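Side-chain contacts in protein Niban 2 (PDB 7CTP), which may suppress apoptosis and may promote melanoma cell invasion in vitro, and is resolved here as the long piece holding its PH domain and a largely helical body: residues D10-H15 / P246-E251; P164-Y169 / A273-V278; Q234-L239 / E280-R285. All coordinates share one frame; numbering follows the deposited sequence.

Contact 1 (D10-H15 / P246-E251)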
# COMPACT_ATOMS: atom_id res chain seq x y z
N ASP A 10 -16.31 -15.63 27.06
CA ASP A 10 -15.06 -16.38 27.02
C ASP A 10 -15.13 -17.55 26.05
O ASP A 10 -14.17 -17.82 25.33
CB ASP A 10 -14.69 -16.87 28.42
CG ASP A 10 -14.05 -15.79 29.27
OD1 ASP A 10 -13.83 -14.67 28.75
OD2 ASP A 10 -13.76 -16.06 30.45
N ALA A 11 -16.27 -18.24 26.00
CA ALA A 11 -16.38 -19.40 25.12
C ALA A 11 -16.27 -18.99 23.66
O ALA A 11 -15.57 -19.63 22.87
CB ALA A 11 -17.70 -20.14 25.37
N ARG A 12 -16.97 -17.91 23.30
CA ARG A 12 -16.94 -17.44 21.92
C ARG A 12 -15.55 -16.93 21.56
O ARG A 12 -15.05 -17.20 20.46
CB ARG A 12 -18.00 -16.37 21.69
CG ARG A 12 -17.89 -15.69 20.34
CD ARG A 12 -18.59 -16.50 19.28
NE ARG A 12 -20.05 -16.49 19.47
CZ ARG A 12 -20.85 -17.50 19.14
NH1 ARG A 12 -20.35 -18.60 18.61
NH2 ARG A 12 -22.16 -17.40 19.34
N ARG A 13 -14.91 -16.20 22.47
CA ARG A 13 -13.55 -15.74 22.20
C ARG A 13 -12.61 -16.92 22.01
O ARG A 13 -11.72 -16.88 21.16
CB ARG A 13 -13.07 -14.81 23.31
CG ARG A 13 -13.81 -13.47 23.29
CD ARG A 13 -13.23 -12.51 24.34
NE ARG A 13 -13.88 -11.20 24.28
CZ ARG A 13 -13.34 -10.12 23.71
NH1 ARG A 13 -12.13 -10.20 23.16
NH2 ARG A 13 -14.00 -8.97 23.71
N GLN A 14 -12.81 -18.01 22.77
CA GLN A 14 -11.92 -19.16 22.59
C GLN A 14 -12.13 -19.81 21.23
O GLN A 14 -11.17 -20.21 20.57
CB GLN A 14 -12.12 -20.16 23.72
CG GLN A 14 -11.21 -21.40 23.61
CD GLN A 14 -9.73 -21.04 23.60
OE1 GLN A 14 -8.97 -21.53 22.77
NE2 GLN A 14 -9.32 -20.18 24.52
N HIS A 15 -13.38 -19.89 20.79
CA HIS A 15 -13.65 -20.45 19.47
C HIS A 15 -13.00 -19.60 18.38
O HIS A 15 -12.38 -20.12 17.45
CB HIS A 15 -15.15 -20.57 19.24
CG HIS A 15 -15.80 -21.68 20.02
ND1 HIS A 15 -15.32 -22.97 20.02
CD2 HIS A 15 -16.91 -21.68 20.80
CE1 HIS A 15 -16.10 -23.72 20.79
NE2 HIS A 15 -17.07 -22.97 21.27
N PRO A 246 -17.79 -13.71 7.70
CA PRO A 246 -19.10 -14.21 7.25
C PRO A 246 -19.79 -15.15 8.23
O PRO A 246 -20.97 -14.96 8.54
CB PRO A 246 -18.76 -14.91 5.93
CG PRO A 246 -17.62 -14.13 5.40
CD PRO A 246 -16.79 -13.80 6.62
N GLU A 247 -19.09 -16.18 8.71
CA GLU A 247 -19.76 -17.12 9.60
C GLU A 247 -20.01 -16.49 10.97
O GLU A 247 -21.03 -16.78 11.61
CB GLU A 247 -18.97 -18.43 9.71
CG GLU A 247 -17.70 -18.30 10.48
CD GLU A 247 -16.80 -19.54 10.43
OE1 GLU A 247 -17.12 -20.54 11.12
OE2 GLU A 247 -15.75 -19.50 9.74
N LEU A 248 -19.13 -15.59 11.42
CA LEU A 248 -19.39 -14.91 12.69
C LEU A 248 -20.60 -14.00 12.57
O LEU A 248 -21.43 -13.94 13.49
CB LEU A 248 -18.16 -14.11 13.14
CG LEU A 248 -18.17 -13.57 14.57
CD1 LEU A 248 -18.12 -14.71 15.58
CD2 LEU A 248 -17.01 -12.60 14.79
N LYS A 249 -20.73 -13.30 11.44
CA LYS A 249 -21.91 -12.48 11.19
C LYS A 249 -23.16 -13.34 11.07
O LYS A 249 -24.22 -12.98 11.59
CB LYS A 249 -21.68 -11.67 9.91
CG LYS A 249 -22.65 -10.52 9.70
CD LYS A 249 -22.26 -9.74 8.44
CE LYS A 249 -21.12 -8.77 8.69
NZ LYS A 249 -20.84 -7.90 7.50
N ALA A 250 -23.06 -14.49 10.39
CA ALA A 250 -24.20 -15.38 10.25
C ALA A 250 -24.67 -15.89 11.61
O ALA A 250 -25.87 -16.12 11.81
CB ALA A 250 -23.85 -16.55 9.32
N GLU A 251 -23.74 -16.08 12.54
CA GLU A 251 -24.10 -16.63 13.85
C GLU A 251 -24.62 -15.56 14.79
O GLU A 251 -25.64 -15.75 15.47
CB GLU A 251 -22.89 -17.34 14.46
CG GLU A 251 -23.16 -17.97 15.82
CD GLU A 251 -22.17 -19.06 16.14
OE1 GLU A 251 -20.97 -18.87 15.85
OE2 GLU A 251 -22.58 -20.11 16.69
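An interhelical salt bridge joins the first turn of helix 10-48 to the last turn of helix 232-252. Arg12 and Glu251 approach one another from their two helices. Arg12 NH1 meets Glu251 OE1 at 2.8 Å. The second carboxylate oxygen is less close, with Glu251 OE2 at 3.3 Å from Arg12 NH1. The guanidinium and carboxylate planes are turned 47° apart, so the two groups do not lie flat in a common plane. Arg12 sets off with CG anti to the backbone N (chi1 172°) and then bends at both chi2 and chi3, which brings the guanidinium round to the acid. Glu251 answers with a chain stretched out past CG.

Beside the salt bridge is a smaller apolar touch. Arg12 CD passes Leu248 CD1 at 4.1 Å, the Arg12 chain running by Leu248 the other way. Leu248 is buried, while Arg12 and Glu251 keep some exposure. The backbones stay well apart, with Arg12 CA 9.9 Å from Leu248 CA. A second salt bridge, Glu247 to Lys19, ties the same two helices. Helix 260-337 packs alongside: its Trp267 and Val274 touch Leu248, and its Met277 touches Arg13.

Contact 2 (P164-Y169 / A273-V278)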
# COMPACT_ATOMS: atom_id res chain seq x y z
N PRO A 164 -13.35 -1.72 7.16
CA PRO A 164 -14.24 -2.88 7.02
C PRO A 164 -14.38 -3.69 8.30
O PRO A 164 -15.42 -4.35 8.48
CB PRO A 164 -13.60 -3.71 5.89
CG PRO A 164 -12.16 -3.24 5.84
CD PRO A 164 -12.21 -1.78 6.22
N TYR A 165 -13.37 -3.66 9.19
CA TYR A 165 -13.32 -4.54 10.37
C TYR A 165 -13.11 -3.80 11.68
O TYR A 165 -13.59 -4.27 12.72
CB TYR A 165 -12.20 -5.61 10.21
CG TYR A 165 -12.20 -6.30 8.87
CD1 TYR A 165 -13.31 -7.01 8.44
CD2 TYR A 165 -11.11 -6.22 8.03
CE1 TYR A 165 -13.32 -7.63 7.21
CE2 TYR A 165 -11.11 -6.84 6.79
CZ TYR A 165 -12.23 -7.54 6.39
OH TYR A 165 -12.26 -8.15 5.17
N ALA A 166 -12.37 -2.69 11.67
CA ALA A 166 -12.03 -1.98 12.90
C ALA A 166 -13.07 -0.89 13.18
O ALA A 166 -14.00 -0.67 12.40
CB ALA A 166 -10.63 -1.39 12.79
N ARG A 167 -12.92 -0.17 14.29
CA ARG A 167 -13.99 0.73 14.68
C ARG A 167 -14.03 1.95 13.77
O ARG A 167 -13.06 2.27 13.07
CB ARG A 167 -13.87 1.15 16.15
CG ARG A 167 -12.79 2.17 16.46
CD ARG A 167 -13.20 3.05 17.66
NE ARG A 167 -14.10 4.14 17.26
CZ ARG A 167 -14.67 5.01 18.10
NH1 ARG A 167 -15.48 5.97 17.62
NH2 ARG A 167 -14.44 4.94 19.40
N HIS A 168 -15.17 2.61 13.76
CA HIS A 168 -15.37 3.78 12.92
C HIS A 168 -15.30 5.01 13.81
O HIS A 168 -15.64 4.96 14.99
CB HIS A 168 -16.71 3.73 12.20
CG HIS A 168 -16.92 2.47 11.41
ND1 HIS A 168 -18.15 2.09 10.93
CD2 HIS A 168 -16.04 1.51 11.03
CE1 HIS A 168 -18.02 0.94 10.28
NE2 HIS A 168 -16.75 0.57 10.33
N TYR A 169 -14.82 6.11 13.23
CA TYR A 169 -14.67 7.37 13.94
C TYR A 169 -15.52 8.44 13.27
O TYR A 169 -15.60 8.49 12.04
CB TYR A 169 -13.21 7.81 13.95
CG TYR A 169 -12.30 6.84 14.64
CD1 TYR A 169 -12.14 6.88 16.02
CD2 TYR A 169 -11.60 5.88 13.93
CE1 TYR A 169 -11.30 5.99 16.67
CE2 TYR A 169 -10.76 4.99 14.57
CZ TYR A 169 -10.62 5.05 15.94
OH TYR A 169 -9.78 4.16 16.58
N ALA A 273 -13.84 -5.41 18.23
CA ALA A 273 -13.31 -6.22 19.33
C ALA A 273 -12.63 -7.48 18.80
O ALA A 273 -11.55 -7.85 19.28
CB ALA A 273 -14.42 -6.57 20.32
N VAL A 274 -13.24 -8.13 17.81
CA VAL A 274 -12.61 -9.31 17.22
C VAL A 274 -11.34 -8.92 16.48
O VAL A 274 -10.32 -9.62 16.55
CB VAL A 274 -13.61 -10.05 16.30
CG1 VAL A 274 -12.91 -11.22 15.58
CG2 VAL A 274 -14.81 -10.57 17.12
N TYR A 275 -11.37 -7.79 15.76
CA TYR A 275 -10.17 -7.33 15.07
C TYR A 275 -9.00 -7.15 16.03
O TYR A 275 -7.87 -7.54 15.72
CB TYR A 275 -10.46 -6.01 14.33
CG TYR A 275 -9.26 -5.43 13.61
CD1 TYR A 275 -8.89 -5.88 12.34
CD2 TYR A 275 -8.49 -4.43 14.20
CE1 TYR A 275 -7.78 -5.34 11.67
CE2 TYR A 275 -7.37 -3.90 13.56
CZ TYR A 275 -7.02 -4.35 12.30
OH TYR A 275 -5.91 -3.80 11.67
N HIS A 276 -9.25 -6.58 17.22
CA HIS A 276 -8.18 -6.39 18.20
C HIS A 276 -7.61 -7.73 18.68
O HIS A 276 -6.39 -7.89 18.80
CB HIS A 276 -8.70 -5.60 19.40
CG HIS A 276 -7.86 -5.76 20.63
ND1 HIS A 276 -6.72 -5.01 20.86
CD2 HIS A 276 -7.97 -6.60 21.69
CE1 HIS A 276 -6.17 -5.38 22.01
NE2 HIS A 276 -6.91 -6.35 22.53
N MET A 277 -8.50 -8.68 18.98
CA MET A 277 -8.09 -10.01 19.43
C MET A 277 -7.26 -10.71 18.36
O MET A 277 -6.21 -11.30 18.65
CB MET A 277 -9.37 -10.81 19.72
CG MET A 277 -9.25 -11.98 20.61
SD MET A 277 -10.91 -12.70 20.56
CE MET A 277 -10.44 -14.33 20.04
N VAL A 278 -7.73 -10.65 17.12
CA VAL A 278 -7.00 -11.24 15.99
C VAL A 278 -5.63 -10.58 15.82
O VAL A 278 -4.62 -11.25 15.59
CB VAL A 278 -7.84 -11.13 14.71
CG1 VAL A 278 -6.98 -11.38 13.48
CG2 VAL A 278 -9.03 -12.08 14.77
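Ala166 and Tyr275 join the PH domain to the long helix 260-337. Segment 164-169 holds the loop after strand 157-162 and the first residue of strand 169-173, two neighbouring antiparallel strands of the PH sheet. The tight part centres on the Tyr275 ring. Ala166 CB sits 4.0 Å above one face of the ring, offset toward its rim. This is a CH-pi contact, with Ala166 CB 4.3 Å from the ring centroid and 23° off the ring normal. Tyr275 CG is anti to the backbone N (chi1 178°), which carries the ring out from the helix to the loop. Tyr165 adds its CB, 3.9 Å from Tyr275 CD1. The Tyr165 ring itself turns off to Met241 and Glu242 of helix 232-252, and Pro164 CB lies over the centre of one of its faces. The backbone is also held: Tyr165 O is hydrogen-bonded to Ser271 OG, and Arg167 N has a weak bond to Asp272 OD1, both partners coming just before the 273-278 segment.

The loose side begins at Arg167. Its side chain leads away from the helix and does not touch 273-278. It is partly exposed and folds back on its own segment, where Tyr169 CD1 lies over one face of the guanidinium. His168 O takes two bonds from this group side-on: Arg167 NH1 approaches in the carbonyl plane at 2.8 Å, and Arg167 NE comes from above that plane at 2.9 Å.

Contact 3 (Q234-L239 / E280-R285)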
# COMPACT_ATOMS: atom_id res chain seq x y z
N GLN A 234 -1.24 -5.97 10.39
CA GLN A 234 -2.53 -5.45 9.96
C GLN A 234 -3.08 -6.27 8.80
O GLN A 234 -4.27 -6.59 8.75
CB GLN A 234 -2.39 -3.98 9.56
CG GLN A 234 -2.15 -3.05 10.75
CD GLN A 234 -1.91 -1.61 10.31
OE1 GLN A 234 -1.08 -1.35 9.45
NE2 GLN A 234 -2.62 -0.67 10.93
N ILE A 235 -2.21 -6.61 7.85
CA ILE A 235 -2.65 -7.39 6.69
C ILE A 235 -3.08 -8.78 7.11
O ILE A 235 -4.10 -9.30 6.63
CB ILE A 235 -1.53 -7.42 5.63
CG1 ILE A 235 -1.34 -6.02 5.04
CG2 ILE A 235 -1.84 -8.48 4.56
CD1 ILE A 235 -0.03 -5.87 4.25
N LEU A 236 -2.31 -9.42 7.99
CA LEU A 236 -2.71 -10.72 8.52
C LEU A 236 -4.04 -10.64 9.24
O LEU A 236 -4.86 -11.56 9.16
CB LEU A 236 -1.64 -11.25 9.46
CG LEU A 236 -0.53 -12.07 8.85
CD1 LEU A 236 0.40 -12.47 9.99
CD2 LEU A 236 -1.12 -13.28 8.15
N SER A 237 -4.26 -9.56 10.00
CA SER A 237 -5.54 -9.38 10.67
C SER A 237 -6.67 -9.23 9.65
O SER A 237 -7.75 -9.79 9.83
CB SER A 237 -5.49 -8.16 11.58
OG SER A 237 -4.43 -8.28 12.51
N ASN A 238 -6.42 -8.48 8.57
CA ASN A 238 -7.41 -8.38 7.50
C ASN A 238 -7.70 -9.74 6.87
O ASN A 238 -8.84 -10.05 6.54
CB ASN A 238 -6.94 -7.41 6.41
CG ASN A 238 -6.81 -5.96 6.89
OD1 ASN A 238 -7.38 -5.55 7.91
ND2 ASN A 238 -6.04 -5.18 6.13
N LEU A 239 -6.65 -10.54 6.66
CA LEU A 239 -6.82 -11.88 6.10
C LEU A 239 -7.74 -12.73 6.96
O LEU A 239 -8.67 -13.38 6.45
CB LEU A 239 -5.45 -12.55 5.97
CG LEU A 239 -5.38 -13.90 5.24
CD1 LEU A 239 -5.61 -13.71 3.74
CD2 LEU A 239 -4.02 -14.52 5.51
N GLU A 280 -3.66 -9.07 17.96
CA GLU A 280 -2.66 -9.47 18.96
C GLU A 280 -2.21 -10.90 18.74
O GLU A 280 -1.02 -11.21 18.89
CB GLU A 280 -3.21 -9.29 20.37
CG GLU A 280 -3.37 -7.82 20.79
CD GLU A 280 -2.08 -7.01 20.67
OE1 GLU A 280 -0.99 -7.56 20.99
OE2 GLU A 280 -2.14 -5.83 20.26
N GLN A 281 -3.13 -11.79 18.36
CA GLN A 281 -2.76 -13.18 18.10
C GLN A 281 -1.85 -13.29 16.88
O GLN A 281 -0.83 -14.01 16.90
CB GLN A 281 -4.03 -14.02 17.93
CG GLN A 281 -3.81 -15.51 18.01
CD GLN A 281 -5.11 -16.28 18.00
OE1 GLN A 281 -6.16 -15.74 18.35
NE2 GLN A 281 -5.04 -17.54 17.62
N ALA A 282 -2.19 -12.57 15.81
CA ALA A 282 -1.38 -12.60 14.60
C ALA A 282 0.01 -12.01 14.85
O ALA A 282 1.01 -12.52 14.33
CB ALA A 282 -2.09 -11.84 13.48
N LYS A 283 0.08 -10.96 15.66
CA LYS A 283 1.36 -10.33 15.97
C LYS A 283 2.28 -11.34 16.64
O LYS A 283 3.44 -11.51 16.24
CB LYS A 283 1.16 -9.10 16.85
CG LYS A 283 2.47 -8.35 17.20
CD LYS A 283 2.18 -7.05 17.94
CE LYS A 283 3.47 -6.36 18.36
NZ LYS A 283 3.20 -5.04 19.01
N ALA A 284 1.76 -12.04 17.65
CA ALA A 284 2.58 -13.02 18.37
C ALA A 284 3.03 -14.14 17.45
O ALA A 284 4.22 -14.51 17.43
CB ALA A 284 1.79 -13.58 19.56
N ARG A 285 2.11 -14.70 16.66
CA ARG A 285 2.45 -15.84 15.81
C ARG A 285 3.43 -15.44 14.71
O ARG A 285 4.40 -16.15 14.44
CB ARG A 285 1.19 -16.45 15.21
CG ARG A 285 0.25 -17.14 16.21
CD ARG A 285 0.79 -18.48 16.74
NE ARG A 285 1.21 -19.40 15.67
CZ ARG A 285 0.40 -20.21 14.99
NH1 ARG A 285 -0.91 -20.26 15.22
NH2 ARG A 285 0.93 -21.00 14.05
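Leu236, Ser237 and Ala282 meet without any flat group of their own; the rings here stand around the contact. Phe27 of helix 10-48, Phe208 of helix 204-218 and Phe286 of helix 260-337 touch Leu236, and Tyr275 and Tyr279 touch Ser237. Within this aromatic surround the contact is a plain helix-to-helix packing through one small residue. Ala282 points its methyl at helix 232-252, and Leu236 points back. Leu236 CB and Ala282 CB are 4.1 Å apart. The isobutyl end of Leu236 stays close as well, with Leu236 CD1 4.3 Å from Ala282 CB. Because the methyl is the whole side chain of Ala282, the backbones come near: Leu236 CA and Ala282 CA are separated by 6.5 Å.

Ser237 borders the same methyl from the next position on its helix. Its OG is 4.4 Å from Ala282 CB, an apolar neighbourhood for a hydroxyl. The polar need is met inside its own helix, where Ser237 OG is hydrogen-bonded to Val233 O, one turn earlier. The chi1 of -56° turns OG back to that carbonyl. All three touching residues are buried.

Helix 10-48 also meets Ala282 with Leu24, and is bonded to the long helix on either side of Ala282, through Gln281 NE2 to Ala17 O and Arg285 NH2 to Thr25 OG1. The contact thus lies inside a bundle of helices 10-48, 204-218, 232-252 and 260-337.

How the contacts relate
After the short helix 3-7 the chain runs through helix 10-48, then the PH domain, helix 204-218, and helices 232-252 and 260-337. Contact 1 closes the widest loop, 231 residues, round the whole PH domain. Contact 2 closes 104 residues, from a PH loop to helix 260-337. Contact 3 closes 41, between two successive helices. Each pair of contacts crosses along the chain, and none nests. Contacts 1 and 2 touch where Leu248 CD2 lies 3.8 Å from Val274 CG2. Contacts 2 and 3 meet at Tyr275 CE1, 3.6 Å from Ser237 CB. Together they tie helix 10-48 and the PH domain to the helical body.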